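Local coordinates for protein dermonecrotic toxin (Pasteurella multocida, PDB 2EBF) that acts as a potent mitogen and induces bone resorption, a toxin linked to severe atrophic rhinitis in pigs, here represented by its C-terminal region, at residues I68-S71 with Y72-I75; R362-K365 with C366-Y370. All coordinates share one frame; numbering follows the deposited sequence.

Contact 1. Residues I68-S71 with Y72-I75; sequences IGES and YKRI
Glu70 CG lies over one face of the Arg74 guanidinium, nearer its rim than its middle, and approaches NH1 to 3.2 Å. The carboxylate and guanidinium planes stand 60° apart. Glu70 OE1 is 3.2 Å from Arg74 NH1 but well out of the guanidinium plane, so this salt bridge is one of charge alone, with no N-H aimed at the oxygen. Ile68 meets the other flat group, the Tyr72 ring, from an oblique direction: its CG2 reaches Tyr72 CD1 at 3.6 Å, and its CG1 rests against CD1 and CE1.

CG anti to the backbone N (chi1 -176°) and a bend at chi2 carry the Glu70 carboxylate along the first turn toward Lys73 and Arg74. Its OE2 forms a long salt bridge of 3.9 Å to Lys73 NZ. One water bridges the pair, donating to Glu70 OE2 and accepting from Lys73 NZ at 2.7 Å.

Gly69 is the N-cap residue, and its O receives the Lys73 N-H at 3.0 Å. On the inner side Ile75 packs on Leu98 and Leu101. Glu70, Lys73 and Arg74 thus form a salt-bridge network at the N-terminal end of helix 70-84, in the membrane localization domain, where the carboxylate would probably also interact favourably with the helix dipole.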
loop_
_atom_site.group_PDB
_atom_site.type_symbol
_atom_site.label_atom_id
_atom_site.label_comp_id
_atom_site.label_asym_id
_atom_site.label_seq_id
_atom_site.Cartn_x
_atom_site.Cartn_y
_atom_site.Cartn_z
ATOM N N ILE A 68 16.286 34.381 -18.632
ATOM C CA ILE A 68 15.676 33.195 -18.034
ATOM C C ILE A 68 16.741 32.154 -17.670
ATOM O O ILE A 68 17.375 31.558 -18.549
ATOM C CB ILE A 68 14.564 32.600 -18.955
ATOM C CG1 ILE A 68 13.419 33.611 -19.111
ATOM C CG2 ILE A 68 14.065 31.239 -18.426
ATOM C CD1 ILE A 68 12.298 33.184 -20.054
ATOM N N GLY A 69 16.930 31.958 -16.365
ATOM C CA GLY A 69 17.858 30.953 -15.839
ATOM C C GLY A 69 17.299 29.540 -15.910
ATOM O O GLY A 69 16.163 29.333 -16.337
ATOM N N GLU A 70 18.100 28.568 -15.486
ATOM C CA GLU A 70 17.735 27.157 -15.586
ATOM C C GLU A 70 16.541 26.780 -14.694
ATOM O O GLU A 70 15.669 26.010 -15.108
ATOM C CB GLU A 70 18.950 26.278 -15.269
ATOM C CG GLU A 70 18.729 24.770 -15.426
ATOM C CD GLU A 70 18.270 24.348 -16.822
ATOM O OE1 GLU A 70 17.402 23.448 -16.908
ATOM O OE2 GLU A 70 18.773 24.903 -17.826
ATOM N N SER A 71 16.517 27.320 -13.479
ATOM C CA SER A 71 15.430 27.059 -12.529
ATOM C C SER A 71 14.092 27.526 -13.092
ATOM O O SER A 71 13.108 26.787 -13.069
ATOM C CB SER A 71 15.711 27.748 -11.198
ATOM O OG SER A 71 16.770 27.100 -10.519
ATOM N N TYR A 72 14.081 28.749 -13.609
ATOM C CA TYR A 72 12.884 29.354 -14.190
ATOM C C TYR A 72 12.429 28.601 -15.442
ATOM O O TYR A 72 11.237 28.330 -15.609
ATOM C CB TYR A 72 13.151 30.833 -14.481
ATOM C CG TYR A 72 11.978 31.650 -15.014
ATOM C CD1 TYR A 72 12.206 32.816 -15.745
ATOM C CD2 TYR A 72 10.656 31.258 -14.797
ATOM C CE1 TYR A 72 11.139 33.584 -16.236
ATOM C CE2 TYR A 72 9.591 32.015 -15.278
ATOM C CZ TYR A 72 9.835 33.171 -15.995
ATOM O OH TYR A 72 8.776 33.904 -16.477
ATOM N N LYS A 73 13.379 28.245 -16.306
ATOM C CA LYS A 73 13.072 27.438 -17.485
ATOM C C LYS A 73 12.358 26.134 -17.121
ATOM O O LYS A 73 11.371 25.775 -17.751
ATOM C CB LYS A 73 14.334 27.159 -18.305
ATOM C CG LYS A 73 14.205 25.968 -19.251
ATOM C CD LYS A 73 15.101 26.053 -20.486
ATOM C CE LYS A 73 16.575 26.131 -20.135
ATOM N NZ LYS A 73 17.040 27.555 -20.086
ATOM N N ARG A 74 12.849 25.437 -16.098
ATOM C CA ARG A 74 12.238 24.179 -15.669
ATOM C C ARG A 74 10.858 24.378 -15.049
ATOM O O ARG A 74 9.996 23.517 -15.165
ATOM C CB ARG A 74 13.151 23.429 -14.705
ATOM C CG ARG A 74 14.307 22.726 -15.409
ATOM C CD ARG A 74 15.041 21.814 -14.457
ATOM N NE ARG A 74 15.722 22.595 -13.433
ATOM C CZ ARG A 74 17.040 22.661 -13.280
ATOM N NH1 ARG A 74 17.852 21.965 -14.078
ATOM N NH2 ARG A 74 17.543 23.420 -12.310
ATOM N N ILE A 75 10.656 25.516 -14.399
ATOM C CA ILE A 75 9.338 25.878 -13.871
ATOM C C ILE A 75 8.323 26.082 -15.015
ATOM O O ILE A 75 7.215 25.535 -14.977
ATOM C CB ILE A 75 9.453 27.088 -12.899
ATOM C CG1 ILE A 75 9.940 26.584 -11.523
ATOM C CG2 ILE A 75 8.134 27.853 -12.784
ATOM C CD1 ILE A 75 10.498 27.663 -10.603
HETATM O O HOH W 1 19.405 27.115 -18.754
#

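Contact 2. Residues R362-K365 with C366-Y370; sequences RIEK and CMNTY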
loop_
_atom_site.group_PDB
_atom_site.type_symbol
_atom_site.label_atom_id
_atom_site.label_comp_id
_atom_site.label_asym_id
_atom_site.label_seq_id
_atom_site.Cartn_x
_atom_site.Cartn_y
_atom_site.Cartn_z
ATOM N N ARG A 362 4.796 -34.725 17.983
ATOM C CA ARG A 362 4.751 -33.322 17.577
ATOM C C ARG A 362 5.260 -33.102 16.156
ATOM O O ARG A 362 4.635 -32.388 15.378
ATOM C CB ARG A 362 5.520 -32.452 18.559
ATOM C CG ARG A 362 4.679 -32.020 19.750
ATOM C CD ARG A 362 5.510 -31.323 20.787
ATOM N NE ARG A 362 5.958 -32.235 21.828
ATOM C CZ ARG A 362 6.961 -31.988 22.663
ATOM N NH1 ARG A 362 7.643 -30.857 22.581
ATOM N NH2 ARG A 362 7.299 -32.888 23.575
ATOM N N ILE A 363 6.388 -33.718 15.817
ATOM C CA ILE A 363 6.956 -33.577 14.477
ATOM C C ILE A 363 6.030 -34.175 13.421
ATOM O O ILE A 363 5.857 -33.591 12.336
ATOM C CB ILE A 363 8.358 -34.224 14.366
ATOM C CG1 ILE A 363 9.333 -33.549 15.344
ATOM C CG2 ILE A 363 8.855 -34.170 12.914
ATOM C CD1 ILE A 363 10.691 -34.266 15.492
ATOM N N GLU A 364 5.452 -35.335 13.742
ATOM C CA GLU A 364 4.472 -35.996 12.879
ATOM C C GLU A 364 3.236 -35.137 12.662
ATOM O O GLU A 364 2.755 -35.028 11.538
ATOM C CB GLU A 364 4.061 -37.356 13.449
ATOM C CG GLU A 364 5.101 -38.441 13.228
ATOM C CD GLU A 364 4.948 -39.635 14.169
ATOM O OE1 GLU A 364 3.907 -39.749 14.859
ATOM O OE2 GLU A 364 5.883 -40.463 14.219
ATOM N N LYS A 365 2.733 -34.534 13.737
ATOM C CA LYS A 365 1.559 -33.668 13.656
ATOM C C LYS A 365 1.843 -32.399 12.857
ATOM O O LYS A 365 1.011 -31.994 12.053
ATOM C CB LYS A 365 1.012 -33.329 15.045
ATOM C CG LYS A 365 -0.432 -32.786 15.020
ATOM C CD LYS A 365 -1.164 -33.142 16.302
ATOM C CE LYS A 365 -2.673 -32.999 16.154
ATOM N NZ LYS A 365 -3.315 -34.208 15.530
ATOM N N CYS A 366 3.008 -31.781 13.069
ATOM C CA CYS A 366 3.386 -30.561 12.329
ATOM C C CYS A 366 3.539 -30.833 10.833
ATOM O O CYS A 366 3.053 -30.061 9.989
ATOM C CB CYS A 366 4.684 -29.946 12.887
ATOM S SG CYS A 366 4.496 -29.171 14.530
ATOM N N MET A 367 4.210 -31.931 10.511
ATOM C CA MET A 367 4.456 -32.285 9.122
ATOM C C MET A 367 3.198 -32.822 8.430
ATOM O O MET A 367 2.835 -32.345 7.352
ATOM C CB MET A 367 5.643 -33.259 8.995
ATOM C CG MET A 367 7.032 -32.629 9.256
ATOM S SD MET A 367 7.494 -31.214 8.202
ATOM C CE MET A 367 6.924 -29.825 9.186
ATOM N N ASN A 368 2.518 -33.776 9.058
ATOM C CA ASN A 368 1.429 -34.495 8.387
ATOM C C ASN A 368 0.050 -33.845 8.477
ATOM O O ASN A 368 -0.749 -33.971 7.546
ATOM C CB ASN A 368 1.367 -35.951 8.860
ATOM C CG ASN A 368 2.671 -36.699 8.624
ATOM O OD1 ASN A 368 3.067 -37.547 9.427
ATOM N ND2 ASN A 368 3.338 -36.399 7.519
ATOM N N THR A 369 -0.220 -33.147 9.577
ATOM C CA THR A 369 -1.513 -32.474 9.771
ATOM C C THR A 369 -1.439 -30.971 9.468
ATOM O O THR A 369 -2.194 -30.464 8.629
ATOM C CB THR A 369 -2.066 -32.717 11.199
ATOM O OG1 THR A 369 -2.294 -34.116 11.389
ATOM C CG2 THR A 369 -3.375 -31.978 11.425
ATOM N N TYR A 370 -0.538 -30.259 10.146
ATOM C CA TYR A 370 -0.445 -28.807 9.973
ATOM C C TYR A 370 0.262 -28.415 8.680
ATOM O O TYR A 370 0.059 -27.308 8.169
ATOM C CB TYR A 370 0.257 -28.150 11.155
ATOM C CG TYR A 370 -0.279 -28.505 12.522
ATOM C CD1 TYR A 370 -1.628 -28.812 12.720
ATOM C CD2 TYR A 370 0.566 -28.505 13.631
ATOM C CE1 TYR A 370 -2.118 -29.129 13.992
ATOM C CE2 TYR A 370 0.087 -28.816 14.906
ATOM C CZ TYR A 370 -1.255 -29.127 15.075
ATOM O OH TYR A 370 -1.724 -29.432 16.330
#
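This is a local contact along helix 359-370, in the C2 region of the toxin, where regular alpha-helical bonding gives way to a wider pi-type turn at 366-370. The helix leads into strand 372-376 of the six-stranded mixed sheet. Up to Asn368 the bonds are of the ordinary i to i+4 kind, as in Cys366 N to Arg362 O at 2.9 Å. Lys365 O then accepts twice, with Thr369 N and Tyr370 N both 3.0 Å from it. Thr369 N comes from above the carbonyl plane with a bent N-H...O angle of 143°, whereas Tyr370 N, an i+5 donor, makes a straighter bond of 167° nearly along the C=O axis.

Across the wide turn the Tyr370 ring lies beside the Lys365 side chain. Lys365 O lies over one face of the ring, offset toward its rim. Lys365 CG, anti to the backbone N (chi1 -163°), is set over the ring face in a CH-pi contact, 4.2 Å from the centroid. The tyrosine OH is hydrogen-bonded to Tyr350 OH, which anchors the outer end of the ring, and Tyr345 meets the ring edge-to-face.

On another side of the helix, Ile363 and Met367 pack against Phe392 of helix 389-394, and Asn368 OD1 bonds to Asn395 ND2. Beyond CG, the lysine chain continues alongside the hydroxyl end of the ring, with CE 3.7 Å from Tyr370 OH.

In the fold
From the N terminus, the chain first forms contact 1 at the start of helix 70-84, within the membrane localization region. Its two segments adjoin, as do those of contact 2, so neither contact closes a loop, and the two follow in series without nesting or crossing. Helix 70-84 packs there against helix 88-108. Much later in the chain, residues 362-370 of contact 2 make up most of helix 359-370, placed against helix 389-394 and strand 537-539. The contacts lie on opposite sides of the chain's centre, with their own centres 68 Å apart, and belong to different regions, the membrane localization domain and the C2 domain.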